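Local coordinates for protein tryptophan halogenase superfamily (PDB 6FRL) that catalyses flavin-dependent halogenation, preferring bromination over chlorination, and belongs to the tryptophan halogenase family, at residues D75-T80 with W163-D168; Q81-L86 with Q499-L504; L229-A234 with A332-C337; I398-L403 with L451-G456; R426-W431 with F457-D462. One frame throughout, in Å; residues are numbered along the deposited sequence.

Contact 1 of 5, residues D75-T80 with W163-D168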
# COMPACT_ATOMS: atom_id res chain seq x y z
N ASP B 75 26.80 18.59 3.79
CA ASP B 75 27.43 19.13 2.58
C ASP B 75 26.36 19.77 1.65
O ASP B 75 26.57 20.90 1.16
CB ASP B 75 28.24 18.07 1.82
CG ASP B 75 29.46 17.51 2.64
OD1 ASP B 75 30.12 18.26 3.45
OD2 ASP B 75 29.76 16.30 2.44
N VAL B 76 25.21 19.09 1.45
CA VAL B 76 24.16 19.64 0.56
C VAL B 76 23.58 20.93 1.15
O VAL B 76 23.31 21.90 0.42
CB VAL B 76 23.01 18.63 0.24
CG1 VAL B 76 21.91 19.27 -0.58
CG2 VAL B 76 23.53 17.42 -0.52
N MET B 77 23.40 20.94 2.47
CA MET B 77 22.84 22.12 3.16
C MET B 77 23.77 23.31 3.08
O MET B 77 23.30 24.40 2.72
CB MET B 77 22.43 21.82 4.61
CG MET B 77 21.19 20.94 4.70
SD MET B 77 20.75 20.67 6.39
CE MET B 77 19.95 22.24 6.76
N ARG B 78 25.05 23.11 3.39
CA ARG B 78 26.08 24.16 3.21
C ARG B 78 26.02 24.75 1.81
O ARG B 78 26.06 25.96 1.65
CB ARG B 78 27.51 23.66 3.50
CG ARG B 78 28.04 23.98 4.90
CD ARG B 78 29.50 23.62 5.12
NE ARG B 78 29.64 22.16 5.10
CZ ARG B 78 29.54 21.34 6.14
NH1 ARG B 78 29.36 21.80 7.36
NH2 ARG B 78 29.67 20.03 5.95
N ALA B 79 25.93 23.89 0.80
CA ALA B 79 26.05 24.34 -0.59
C ALA B 79 24.79 25.05 -1.09
O ALA B 79 24.85 25.83 -2.05
CB ALA B 79 26.44 23.18 -1.51
N THR B 80 23.64 24.81 -0.43
CA THR B 80 22.37 25.35 -0.91
C THR B 80 21.74 26.44 -0.01
O THR B 80 20.55 26.80 -0.21
CB THR B 80 21.36 24.20 -1.15
OG1 THR B 80 21.19 23.43 0.06
CG2 THR B 80 21.85 23.30 -2.28
N TRP B 163 12.37 15.14 8.86
CA TRP B 163 12.67 16.54 8.55
C TRP B 163 13.15 16.69 7.12
O TRP B 163 13.61 15.73 6.50
CB TRP B 163 13.73 17.07 9.51
CG TRP B 163 15.13 16.44 9.37
CD1 TRP B 163 15.53 15.20 9.80
CD2 TRP B 163 16.29 17.05 8.77
NE1 TRP B 163 16.86 15.00 9.48
CE2 TRP B 163 17.35 16.12 8.87
CE3 TRP B 163 16.54 18.29 8.16
CZ2 TRP B 163 18.60 16.40 8.39
CZ3 TRP B 163 17.81 18.56 7.68
CH2 TRP B 163 18.82 17.63 7.80
N ALA B 164 13.05 17.91 6.60
CA ALA B 164 13.41 18.19 5.21
C ALA B 164 14.16 19.52 5.13
O ALA B 164 14.62 20.01 6.16
CB ALA B 164 12.15 18.19 4.32
N LEU B 165 14.30 20.06 3.91
CA LEU B 165 15.03 21.31 3.70
C LEU B 165 14.20 22.46 3.15
O LEU B 165 13.23 22.27 2.36
CB LEU B 165 16.19 21.08 2.71
CG LEU B 165 17.09 19.88 2.90
CD1 LEU B 165 18.20 19.89 1.85
CD2 LEU B 165 17.63 19.86 4.32
N HIS B 166 14.58 23.66 3.58
CA HIS B 166 14.32 24.88 2.84
C HIS B 166 15.63 25.13 2.12
O HIS B 166 16.67 25.18 2.77
CB HIS B 166 14.01 26.07 3.78
CG HIS B 166 12.87 25.84 4.72
ND1 HIS B 166 13.03 25.77 6.08
CD2 HIS B 166 11.54 25.66 4.48
CE1 HIS B 166 11.86 25.57 6.65
NE2 HIS B 166 10.93 25.49 5.70
N LEU B 167 15.61 25.32 0.80
CA LEU B 167 16.87 25.51 0.09
C LEU B 167 16.78 26.38 -1.17
O LEU B 167 15.68 26.63 -1.72
CB LEU B 167 17.52 24.14 -0.24
CG LEU B 167 16.70 23.03 -0.92
CD1 LEU B 167 15.70 23.51 -1.97
CD2 LEU B 167 17.62 22.00 -1.54
N ASP B 168 17.94 26.82 -1.63
CA ASP B 168 18.03 27.54 -2.91
C ASP B 168 18.02 26.53 -4.04
O ASP B 168 18.95 25.78 -4.19
CB ASP B 168 19.28 28.44 -2.99
CG ASP B 168 19.25 29.37 -4.22
OD1 ASP B 168 18.98 28.90 -5.34
OD2 ASP B 168 19.48 30.57 -4.09
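Thr-80 and Asp-168 mark the closest backbone approach between the end of helix 73-79 and strand 164-168, with CA atoms 5.3 Å apart and a hydrogen bond from Asp-168 N to Thr-80 O of 3.0 Å. That bond is nearly straight, 166° at the hydrogen, and lies in the carbonyl plane. It meets the first residue past the helix, whose own side chain turns back: Thr-80 OG1 gives a hydrogen bond to Val-76 O at 2.6 Å, coming in tilted from that carbonyl's plane. With chi1 at 57°, OG1 sits between the backbone N and the carbonyl carbon, from where it also rests against Leu-167 CB at 3.8 Å. Farther up the helix Met-77 reaches over the strand. Its CG, set beside the backbone N, packs on Leu-165 CD2 at 3.7 Å, and the extended chi2 carries SD out beside Trp-163. Met-77 SD lies 3.8 Å from Trp-163 CZ3 and 85° off the ring normal, which places it at the rim of the six-membered ring, not over a face. Val-76 adds a looser methyl contact to Leu-165. Phe-172 touches Val-76, Thr-80 and Leu-167, so helix 169-182 shares this apolar layer. Asp-168 directs its carboxylate elsewhere: OD1 caps Leu-171 N at the start of that helix, while OD2 forms a salt bridge with Arg-286. The geometry is that of a Met-aromatic contact within a helix packed on the central strand of a three-stranded antiparallel sheet.

Contact 2 of 5, residues Q81-L86 with Q499-L504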
# COMPACT_ATOMS: atom_id res chain seq x y z
N GLN B 81 22.53 26.99 0.94
CA GLN B 81 22.06 28.02 1.87
C GLN B 81 20.84 27.53 2.68
O GLN B 81 20.01 28.32 3.13
CB GLN B 81 21.74 29.36 1.15
CG GLN B 81 22.95 30.13 0.61
CD GLN B 81 23.93 30.58 1.70
OE1 GLN B 81 25.09 30.17 1.70
NE2 GLN B 81 23.46 31.39 2.66
N ALA B 82 20.78 26.23 2.89
CA ALA B 82 19.58 25.57 3.41
C ALA B 82 19.43 25.72 4.90
O ALA B 82 20.41 25.94 5.62
CB ALA B 82 19.62 24.09 3.10
N THR B 83 18.19 25.56 5.34
CA THR B 83 17.85 25.39 6.76
C THR B 83 16.92 24.17 6.93
O THR B 83 16.39 23.63 5.95
CB THR B 83 17.09 26.63 7.30
OG1 THR B 83 15.81 26.72 6.66
CG2 THR B 83 17.87 27.90 7.02
N CYS B 84 16.72 23.77 8.17
CA CYS B 84 15.84 22.65 8.51
C CYS B 84 14.36 22.99 8.36
O CYS B 84 13.95 24.12 8.62
CB CYS B 84 16.09 22.21 9.95
SG CYS B 84 17.81 21.83 10.31
N LYS B 85 13.58 22.00 7.91
CA LYS B 85 12.12 22.12 7.83
C LYS B 85 11.46 20.97 8.57
O LYS B 85 11.51 19.80 8.12
CB LYS B 85 11.62 22.12 6.38
CG LYS B 85 10.09 22.20 6.32
CD LYS B 85 9.53 22.26 4.93
CE LYS B 85 8.02 22.07 4.89
NZ LYS B 85 7.54 21.63 3.54
N LEU B 86 10.83 21.30 9.71
CA LEU B 86 10.08 20.30 10.47
C LEU B 86 8.59 20.10 10.08
O LEU B 86 7.97 19.15 10.56
CB LEU B 86 10.18 20.62 11.95
CG LEU B 86 11.55 20.30 12.52
CD1 LEU B 86 11.63 20.86 13.92
CD2 LEU B 86 11.85 18.81 12.51
N GLN B 499 21.61 26.69 16.52
CA GLN B 499 22.84 25.92 16.85
C GLN B 499 23.25 24.90 15.77
O GLN B 499 24.45 24.67 15.54
CB GLN B 499 22.68 25.18 18.19
CG GLN B 499 23.90 24.36 18.61
CD GLN B 499 23.75 23.79 20.01
OE1 GLN B 499 23.49 24.53 20.97
NE2 GLN B 499 23.89 22.46 20.14
N PHE B 500 22.26 24.27 15.14
CA PHE B 500 22.50 23.32 14.05
C PHE B 500 23.00 24.04 12.81
O PHE B 500 23.84 23.51 12.10
CB PHE B 500 21.20 22.59 13.72
CG PHE B 500 21.39 21.45 12.78
CD1 PHE B 500 21.81 20.20 13.27
CD2 PHE B 500 21.16 21.61 11.44
CE1 PHE B 500 22.00 19.14 12.42
CE2 PHE B 500 21.34 20.53 10.58
CZ PHE B 500 21.75 19.30 11.08
N LEU B 501 22.46 25.23 12.57
CA LEU B 501 22.88 26.06 11.44
C LEU B 501 24.28 26.65 11.62
O LEU B 501 25.01 26.79 10.64
CB LEU B 501 21.89 27.20 11.18
CG LEU B 501 20.44 26.82 10.92
CD1 LEU B 501 19.68 28.09 10.54
CD2 LEU B 501 20.28 25.76 9.84
N ALA B 502 24.64 27.02 12.86
CA ALA B 502 26.01 27.47 13.20
C ALA B 502 27.07 26.38 12.97
O ALA B 502 28.20 26.70 12.66
CB ALA B 502 26.06 27.97 14.64
N GLY B 503 26.68 25.11 13.14
CA GLY B 503 27.53 23.95 12.81
C GLY B 503 27.64 23.59 11.33
O GLY B 503 28.35 22.66 11.00
N LEU B 504 26.92 24.30 10.47
CA LEU B 504 27.19 24.34 9.03
C LEU B 504 28.01 25.58 8.57
O LEU B 504 28.61 25.56 7.51
CB LEU B 504 25.85 24.32 8.27
CG LEU B 504 24.86 23.19 8.58
CD1 LEU B 504 23.48 23.42 7.96
CD2 LEU B 504 25.42 21.84 8.14
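Leu-501, Cys-84 and Thr-83 bury the most surface where helix 497-502 meets strand 83-85, and Leu-501 contributes the largest share. Its two methyl groups divide the work: CD2 settles over the strand backbone, 3.9 Å from Thr-83 CA, while CD1 meets Thr-83 CG2 at 4.0 Å. The same CD2 reaches Ala-82 O at 4.2 Å, so one branch spans two residues of the chain. This placement follows from a side chain that leaves with CG beside the backbone N (chi1 -57°) and then extends. Thr-83 offers its methyl to the leucine and keeps its hydroxyl for other partners, since OG1 is hydrogen-bonded to Pro-282 O and to His-166 ND1. Cys-84 carries the second half of the contact. Its SG approaches Phe-500 CD2 to 3.5 Å and CE2 to 3.8 Å, and it stands 4.3 Å from the ring centroid at 47° off the normal. The sulfur-aromatic contact is therefore oblique, nearest the CD2-CE2 bond of the ring. Phe-500 CG is anti to its backbone N, chi1 -170°, which turns the ring toward the strand. No hydrogen bond joins the two segments, but Cys-84 N is bonded to His-497 NE2 from the first turn of the same helix. Phe-147 touches both Cys-84 and Phe-500. The C-terminal helix thus lies against strand 83-85, an outer strand of the three-stranded sheet that is paired antiparallel with strand 164-168, while Leu-504 just beyond the helix packs on Met-77 and Arg-78 of helix 73-79.

Contact 3 of 5, residues L229-A234 with A332-C337; sequences LVIGEA and AWAKNC
Ile-231 of helix 229-234 buries the most surface against the hairpin 332-337; no hydrogen bond crosses between the two, and the meeting is made by van der Waals contacts, those between side chains first. Ile-231 CG1 stands anti to the backbone N (chi1 -162°) and the bend at chi2 swings CD1 forward into the hairpin. That one methyl lies 3.9 Å from Ala-334 CB and 4.3 Å from Cys-337 SG, so it sits between the side chains of both strands. Val-230 makes the second apolar contact: CG1 meets Cys-337 SG at 3.6 Å, with CB a little farther off. The sulfur, placed anti to its own backbone N, is consequently touched by two neighbouring residues of the helix. Ala-339, farther along the strand of Cys-337, also touches Ile-231.

The hairpin belongs to the edge of a six-stranded mixed sheet whose parallel strands are consistent with the Rossmann-type fold of this family; in it strand 337-339 lies antiparallel to the outermost strand 333-334. Ala-334 and Cys-337 pair there through two backbone bonds, one each way, Ala-334 N to Cys-337 O at 3.0 Å and Cys-337 N to Ala-334 O at 2.9 Å. The helix holds a wider pi-type turn, with Ala-234 N bonded to Leu-229 O.

Contacts of methyl with backbone form the next group, for Ile-231 CD1 comes to 3.6 Å from Ala-332 O and 3.8 Å from Ala-334 N. Polar bonding lies at the flanks. Asp-222 OD2 accepts from both Val-230 N and Ile-231 N at the start of the helix, and Trp-333 NE1 gives a bent bond, 140° at the hydrogen, to Lys-335 O on the side of the hairpin turned from the helix.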
# COMPACT_ATOMS: atom_id res chain seq x y z
N LEU B 229 8.01 21.29 -24.63
CA LEU B 229 8.60 21.39 -25.98
C LEU B 229 8.52 20.10 -26.76
O LEU B 229 8.35 20.12 -27.98
CB LEU B 229 10.09 21.80 -25.89
CG LEU B 229 10.67 22.51 -27.11
CD1 LEU B 229 10.43 23.99 -26.88
CD2 LEU B 229 12.15 22.25 -27.36
N VAL B 230 8.73 18.98 -26.07
CA VAL B 230 8.67 17.68 -26.74
C VAL B 230 7.34 16.96 -26.49
O VAL B 230 6.69 16.54 -27.43
CB VAL B 230 9.85 16.78 -26.34
CG1 VAL B 230 9.96 15.57 -27.27
CG2 VAL B 230 11.15 17.57 -26.37
N ILE B 231 6.94 16.82 -25.22
CA ILE B 231 5.71 16.10 -24.88
C ILE B 231 4.48 16.80 -25.48
O ILE B 231 3.56 16.14 -25.96
CB ILE B 231 5.56 15.88 -23.33
CG1 ILE B 231 4.55 14.77 -22.99
CG2 ILE B 231 5.22 17.17 -22.62
CD1 ILE B 231 4.98 13.37 -23.37
N GLY B 232 4.50 18.13 -25.49
CA GLY B 232 3.34 18.95 -25.90
C GLY B 232 3.38 19.43 -27.33
O GLY B 232 2.49 19.08 -28.10
N GLU B 233 4.39 20.24 -27.69
CA GLU B 233 4.50 20.88 -29.01
C GLU B 233 4.87 19.88 -30.08
O GLU B 233 4.19 19.78 -31.08
CB GLU B 233 5.52 22.04 -29.02
CG GLU B 233 5.07 23.31 -28.29
CD GLU B 233 6.15 24.42 -28.27
OE1 GLU B 233 7.32 24.20 -28.68
OE2 GLU B 233 5.83 25.55 -27.84
N ALA B 234 5.92 19.11 -29.87
CA ALA B 234 6.34 18.11 -30.85
C ALA B 234 5.39 16.92 -30.99
O ALA B 234 5.05 16.53 -32.11
CB ALA B 234 7.75 17.61 -30.52
N ALA B 332 1.96 11.40 -19.29
CA ALA B 332 3.26 11.98 -19.00
C ALA B 332 4.36 11.37 -19.87
O ALA B 332 5.41 11.99 -20.04
CB ALA B 332 3.61 11.84 -17.51
N TRP B 333 4.10 10.17 -20.39
CA TRP B 333 4.99 9.45 -21.30
C TRP B 333 4.24 9.13 -22.61
O TRP B 333 3.18 8.45 -22.61
CB TRP B 333 5.44 8.14 -20.65
CG TRP B 333 6.50 7.32 -21.34
CD1 TRP B 333 6.86 7.33 -22.66
CD2 TRP B 333 7.30 6.31 -20.74
NE1 TRP B 333 7.83 6.40 -22.92
CE2 TRP B 333 8.13 5.75 -21.76
CE3 TRP B 333 7.39 5.81 -19.44
CZ2 TRP B 333 9.03 4.72 -21.51
CZ3 TRP B 333 8.29 4.79 -19.18
CH2 TRP B 333 9.11 4.26 -20.21
N ALA B 334 4.79 9.63 -23.73
CA ALA B 334 4.29 9.30 -25.06
C ALA B 334 5.47 8.92 -25.95
O ALA B 334 6.51 9.57 -25.93
CB ALA B 334 3.55 10.49 -25.64
N LYS B 335 5.30 7.88 -26.74
CA LYS B 335 6.34 7.38 -27.64
C LYS B 335 7.67 7.15 -26.88
O LYS B 335 7.72 6.25 -26.04
CB LYS B 335 6.44 8.25 -28.90
CG LYS B 335 5.21 8.07 -29.80
CD LYS B 335 5.06 9.13 -30.87
CE LYS B 335 3.67 9.09 -31.51
NZ LYS B 335 3.46 7.78 -32.20
N ASN B 336 8.70 7.93 -27.16
CA ASN B 336 10.00 7.82 -26.46
C ASN B 336 10.36 9.12 -25.74
O ASN B 336 11.54 9.46 -25.59
CB ASN B 336 11.11 7.39 -27.45
CG ASN B 336 11.39 8.42 -28.52
OD1 ASN B 336 10.52 9.20 -28.93
ND2 ASN B 336 12.64 8.45 -28.97
N CYS B 337 9.33 9.82 -25.28
CA CYS B 337 9.49 11.01 -24.46
C CYS B 337 8.79 10.81 -23.12
O CYS B 337 7.60 10.50 -23.10
CB CYS B 337 8.89 12.19 -25.17
SG CYS B 337 9.13 13.71 -24.26

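Contact 4 of 5, residues I398-L403 with L451-G456; sequences ILHYKL and LAIYDG
The imidazole of His-400 is met by Ile-453, whose CD1 comes obliquely to 3.4 Å from NE2 and whose CG1 lies 4.0 Å from CE1. The side chains cross at about a right angle, and Phe-396 meets the same ring edge-to-face. Both nitrogens of His-400 are engaged: ND1 is hydrogen-bonded to Phe-396 O, one turn back, and NE2 to Glu-351 OE2, bonds that together would fix the ring's rotation. The phenol ring of Tyr-454 is likewise approached obliquely, by Leu-399 CD2 at 3.9 Å from CE1 and by Leu-403 CD1 at 4.1 Å from CD1, while Trp-431 stacks on it. These pairs join the last turns of helix 376-402 and helix 447-456, which run almost parallel, 10° between their directions, with the short segments' axes 10.3 Å apart. Leu-399 also touches Ile-453, CD2 to CG2 at 3.8 Å, the two side chains sliding past each other in opposite directions. The branches of Ile-453 are shared out by chi1 of -56°: CG2, anti to the backbone N, goes to the leucine, and CG1 with CD1 to the histidine. An alanine here would drop both branches and would probably open a gap between Leu-399 and the His-400 ring, leaving that ring without its apolar neighbour on the helix 447-456 side. Beyond the leucine, Ile-428 of helix 422-434 packs on Leu-399, and Lys-427 on Tyr-454.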
# COMPACT_ATOMS: atom_id res chain seq x y z
N ILE B 398 -6.94 20.58 -2.35
CA ILE B 398 -8.34 21.00 -2.31
C ILE B 398 -8.91 21.07 -0.87
O ILE B 398 -9.54 22.08 -0.49
CB ILE B 398 -9.20 20.06 -3.18
CG1 ILE B 398 -8.92 20.33 -4.66
CG2 ILE B 398 -10.70 20.26 -2.89
CD1 ILE B 398 -9.47 19.29 -5.60
N LEU B 399 -8.68 20.00 -0.10
CA LEU B 399 -9.18 19.90 1.28
C LEU B 399 -8.91 21.14 2.11
O LEU B 399 -9.77 21.54 2.91
CB LEU B 399 -8.61 18.66 2.01
CG LEU B 399 -9.20 18.35 3.38
CD1 LEU B 399 -10.68 18.01 3.28
CD2 LEU B 399 -8.46 17.25 4.09
N HIS B 400 -7.72 21.73 1.95
CA HIS B 400 -7.30 22.89 2.73
C HIS B 400 -8.28 24.09 2.51
O HIS B 400 -8.68 24.81 3.45
CB HIS B 400 -5.87 23.33 2.36
CG HIS B 400 -4.77 22.38 2.76
ND1 HIS B 400 -4.59 21.15 2.16
CD2 HIS B 400 -3.72 22.54 3.62
CE1 HIS B 400 -3.50 20.58 2.65
NE2 HIS B 400 -2.96 21.39 3.54
N TYR B 401 -8.68 24.28 1.26
CA TYR B 401 -9.64 25.33 0.92
C TYR B 401 -11.06 24.96 1.36
O TYR B 401 -11.78 25.77 1.93
CB TYR B 401 -9.65 25.58 -0.60
CG TYR B 401 -8.40 26.21 -1.17
CD1 TYR B 401 -8.13 27.58 -0.98
CD2 TYR B 401 -7.49 25.47 -1.94
CE1 TYR B 401 -6.98 28.17 -1.51
CE2 TYR B 401 -6.35 26.06 -2.48
CZ TYR B 401 -6.10 27.41 -2.26
OH TYR B 401 -5.01 28.03 -2.81
N LYS B 402 -11.45 23.72 1.07
CA LYS B 402 -12.78 23.20 1.38
C LYS B 402 -13.20 23.34 2.84
O LYS B 402 -14.39 23.55 3.10
CB LYS B 402 -12.87 21.74 0.96
CG LYS B 402 -14.24 21.08 1.17
CD LYS B 402 -15.36 21.87 0.49
CE LYS B 402 -16.61 21.05 0.27
NZ LYS B 402 -17.73 21.92 -0.23
N LEU B 403 -12.25 23.23 3.78
CA LEU B 403 -12.53 23.24 5.22
C LEU B 403 -12.23 24.57 5.94
O LEU B 403 -12.33 24.67 7.20
CB LEU B 403 -11.72 22.14 5.91
CG LEU B 403 -11.89 20.71 5.39
CD1 LEU B 403 -11.04 19.77 6.22
CD2 LEU B 403 -13.35 20.29 5.46
N LEU B 451 -5.04 13.69 9.04
CA LEU B 451 -5.34 14.01 10.44
C LEU B 451 -4.94 15.43 10.82
O LEU B 451 -5.72 16.14 11.44
CB LEU B 451 -4.66 13.03 11.37
CG LEU B 451 -4.95 13.13 12.88
CD1 LEU B 451 -6.44 13.21 13.20
CD2 LEU B 451 -4.35 11.93 13.62
N ALA B 452 -3.73 15.86 10.43
CA ALA B 452 -3.25 17.21 10.75
C ALA B 452 -4.15 18.30 10.15
O ALA B 452 -4.39 19.35 10.76
CB ALA B 452 -1.82 17.41 10.27
N ILE B 453 -4.65 18.04 8.95
CA ILE B 453 -5.52 19.00 8.29
C ILE B 453 -6.94 18.95 8.91
O ILE B 453 -7.51 20.01 9.23
CB ILE B 453 -5.52 18.79 6.76
CG1 ILE B 453 -4.06 18.87 6.21
CG2 ILE B 453 -6.45 19.79 6.07
CD1 ILE B 453 -3.23 20.06 6.65
N TYR B 454 -7.47 17.74 9.13
CA TYR B 454 -8.79 17.64 9.77
C TYR B 454 -8.78 18.39 11.10
O TYR B 454 -9.62 19.27 11.33
CB TYR B 454 -9.25 16.19 9.95
CG TYR B 454 -9.56 15.43 8.66
CD1 TYR B 454 -10.39 15.97 7.70
CD2 TYR B 454 -9.04 14.15 8.43
CE1 TYR B 454 -10.69 15.25 6.52
CE2 TYR B 454 -9.31 13.43 7.27
CZ TYR B 454 -10.14 13.99 6.32
OH TYR B 454 -10.45 13.29 5.17
N ASP B 455 -7.77 18.11 11.92
CA ASP B 455 -7.66 18.75 13.22
C ASP B 455 -7.38 20.24 13.13
O ASP B 455 -7.95 21.03 13.88
CB ASP B 455 -6.58 18.08 14.08
CG ASP B 455 -6.22 18.89 15.26
OD1 ASP B 455 -7.06 18.94 16.17
OD2 ASP B 455 -5.12 19.51 15.25
N GLY B 456 -6.50 20.65 12.23
CA GLY B 456 -6.22 22.09 12.01
C GLY B 456 -7.43 22.94 11.65
O GLY B 456 -7.54 24.08 12.07

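Contact 5 of 5, residues R426-W431 with F457-D462; sequences RKIALW and FGLYPD
Trp-431 NE1 bonds to Leu-459 O at 2.9 Å, joining helix 422-434 to the loop that follows helix 447-456. The bond is straight, 171° at the hydrogen, and the oxygen lies in the indole plane, yet the N-H comes from above the carbonyl plane, 44° out of it. That loop begins with a Schellman motif, in which Gly-458, at positive phi, is the C-prime residue: Leu-459 N returns to Tyr-454 O and Gly-458 N to Asp-455 O. With CG anti to the backbone N (chi1 168°), the indole extends from the helix along the loop, where Pro-461 covers part of one face. Pro-461 CD stands 3.4 Å above the ring plane, offset toward the rim, and is 3.6 Å from CZ2 of Trp-431. A leucine in place of Trp-431 would remove the N-H and the broad ring, and would probably leave Leu-459 O without this donor and Pro-461 without the face it lies on. Leu-459 itself packs beside the indole, its CG 4.2 Å from Trp-431 CD1, and its CD2 touches Ile-428 CG2. Tyr-460 turns from the helix, its hydroxyl hydrogen-bonded to Asp-455 OD1. The region also borders the second subunit: Asp-462 OD2 forms a salt bridge with Arg-373 NH2 of the second subunit. Back at the helix, Pro-461 CB comes to 3.4 Å from Trp-431 O.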
# COMPACT_ATOMS: atom_id res chain seq x y z
N ARG B 426 -15.71 11.14 -0.55
CA ARG B 426 -15.68 9.86 0.16
C ARG B 426 -14.76 9.87 1.38
O ARG B 426 -15.13 9.30 2.41
CB ARG B 426 -15.24 8.73 -0.77
CG ARG B 426 -16.31 8.27 -1.74
CD ARG B 426 -15.71 7.24 -2.66
NE ARG B 426 -15.14 6.13 -1.87
CZ ARG B 426 -14.30 5.20 -2.33
NH1 ARG B 426 -13.88 5.20 -3.61
NH2 ARG B 426 -13.88 4.24 -1.51
N LYS B 427 -13.59 10.50 1.25
CA LYS B 427 -12.66 10.66 2.36
C LYS B 427 -13.27 11.45 3.49
O LYS B 427 -13.25 10.99 4.63
CB LYS B 427 -11.35 11.36 1.93
CG LYS B 427 -10.27 10.43 1.42
CD LYS B 427 -9.03 11.18 0.95
CE LYS B 427 -7.75 10.47 1.34
NZ LYS B 427 -7.42 9.40 0.41
N ILE B 428 -13.82 12.62 3.16
CA ILE B 428 -14.43 13.51 4.16
C ILE B 428 -15.61 12.80 4.82
O ILE B 428 -15.77 12.92 6.02
CB ILE B 428 -14.86 14.86 3.55
CG1 ILE B 428 -13.63 15.68 3.16
CG2 ILE B 428 -15.69 15.70 4.52
CD1 ILE B 428 -13.97 16.92 2.36
N ALA B 429 -16.38 12.03 4.05
CA ALA B 429 -17.56 11.32 4.59
C ALA B 429 -17.19 10.17 5.56
O ALA B 429 -17.83 10.02 6.59
CB ALA B 429 -18.48 10.81 3.46
N LEU B 430 -16.17 9.39 5.25
CA LEU B 430 -15.76 8.31 6.18
C LEU B 430 -15.06 8.89 7.41
O LEU B 430 -15.17 8.33 8.49
CB LEU B 430 -14.90 7.25 5.52
CG LEU B 430 -14.59 6.03 6.40
CD1 LEU B 430 -15.84 5.18 6.71
CD2 LEU B 430 -13.48 5.18 5.79
N TRP B 431 -14.37 10.03 7.26
CA TRP B 431 -13.70 10.65 8.40
C TRP B 431 -14.75 11.13 9.41
O TRP B 431 -14.67 10.77 10.60
CB TRP B 431 -12.80 11.80 7.97
CG TRP B 431 -12.33 12.63 9.14
CD1 TRP B 431 -12.77 13.87 9.50
CD2 TRP B 431 -11.39 12.23 10.14
NE1 TRP B 431 -12.14 14.27 10.64
CE2 TRP B 431 -11.30 13.27 11.07
CE3 TRP B 431 -10.65 11.06 10.35
CZ2 TRP B 431 -10.46 13.22 12.20
CZ3 TRP B 431 -9.81 10.99 11.47
CH2 TRP B 431 -9.73 12.07 12.38
N PHE B 457 -8.34 22.37 10.85
CA PHE B 457 -9.59 23.06 10.53
C PHE B 457 -10.77 22.71 11.43
O PHE B 457 -11.88 23.11 11.13
CB PHE B 457 -9.98 22.81 9.07
CG PHE B 457 -9.08 23.49 8.11
CD1 PHE B 457 -9.31 24.80 7.73
CD2 PHE B 457 -7.98 22.83 7.59
CE1 PHE B 457 -8.47 25.42 6.82
CE2 PHE B 457 -7.13 23.45 6.70
CZ PHE B 457 -7.37 24.75 6.31
N GLY B 458 -10.55 22.00 12.53
CA GLY B 458 -11.58 21.69 13.50
C GLY B 458 -12.71 20.75 13.05
O GLY B 458 -13.81 20.85 13.58
N LEU B 459 -12.44 19.85 12.09
CA LEU B 459 -13.44 18.86 11.67
C LEU B 459 -13.17 17.49 12.31
O LEU B 459 -12.21 16.84 11.96
CB LEU B 459 -13.47 18.74 10.15
CG LEU B 459 -14.52 17.73 9.59
CD1 LEU B 459 -15.97 18.10 9.97
CD2 LEU B 459 -14.41 17.52 8.10
N TYR B 460 -14.06 17.05 13.20
CA TYR B 460 -13.89 15.83 13.99
C TYR B 460 -15.08 14.90 13.84
O TYR B 460 -16.17 15.38 13.62
CB TYR B 460 -13.75 16.19 15.46
CG TYR B 460 -12.63 17.15 15.76
CD1 TYR B 460 -11.30 16.72 15.70
CD2 TYR B 460 -12.88 18.48 16.07
CE1 TYR B 460 -10.25 17.58 15.96
CE2 TYR B 460 -11.83 19.36 16.33
CZ TYR B 460 -10.51 18.88 16.28
OH TYR B 460 -9.45 19.71 16.52
N PRO B 461 -14.88 13.58 13.98
CA PRO B 461 -15.98 12.63 13.85
C PRO B 461 -16.98 12.69 14.99
O PRO B 461 -16.61 13.10 16.08
CB PRO B 461 -15.30 11.26 13.86
CG PRO B 461 -13.89 11.47 14.22
CD PRO B 461 -13.57 12.91 14.00
N ASP B 462 -18.20 12.22 14.72
CA ASP B 462 -19.30 12.23 15.71
C ASP B 462 -18.99 11.16 16.74
O ASP B 462 -18.98 11.44 17.93
CB ASP B 462 -20.71 11.95 15.09
CG ASP B 462 -20.73 12.00 13.53
OD1 ASP B 462 -20.29 13.04 12.98
OD2 ASP B 462 -21.18 11.01 12.87

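Overall arrangement
Contacts 1 and 2 form one neighbourhood, their centres 8 Å apart: strands 164-168 and 83-85 are paired in the same sheet, with His-166 N at 3.0 Å from Thr-83 O. Contacts 4 and 5 form another, 9 Å between centres: contact 4 uses the end of helix 447-456 and contact 5 the loop that leaves it. In both pairs the segments alternate along the chain. The two neighbourhoods lie apart, with about 28 Å between the centres of contacts 1 and 4, which are on opposite sides of the chain's centre. Contact 3, at the sheet edge, is remote from all, at least 32 Å centre to centre. Contact 2 encloses contacts 3, 4 and 5 along the sequence.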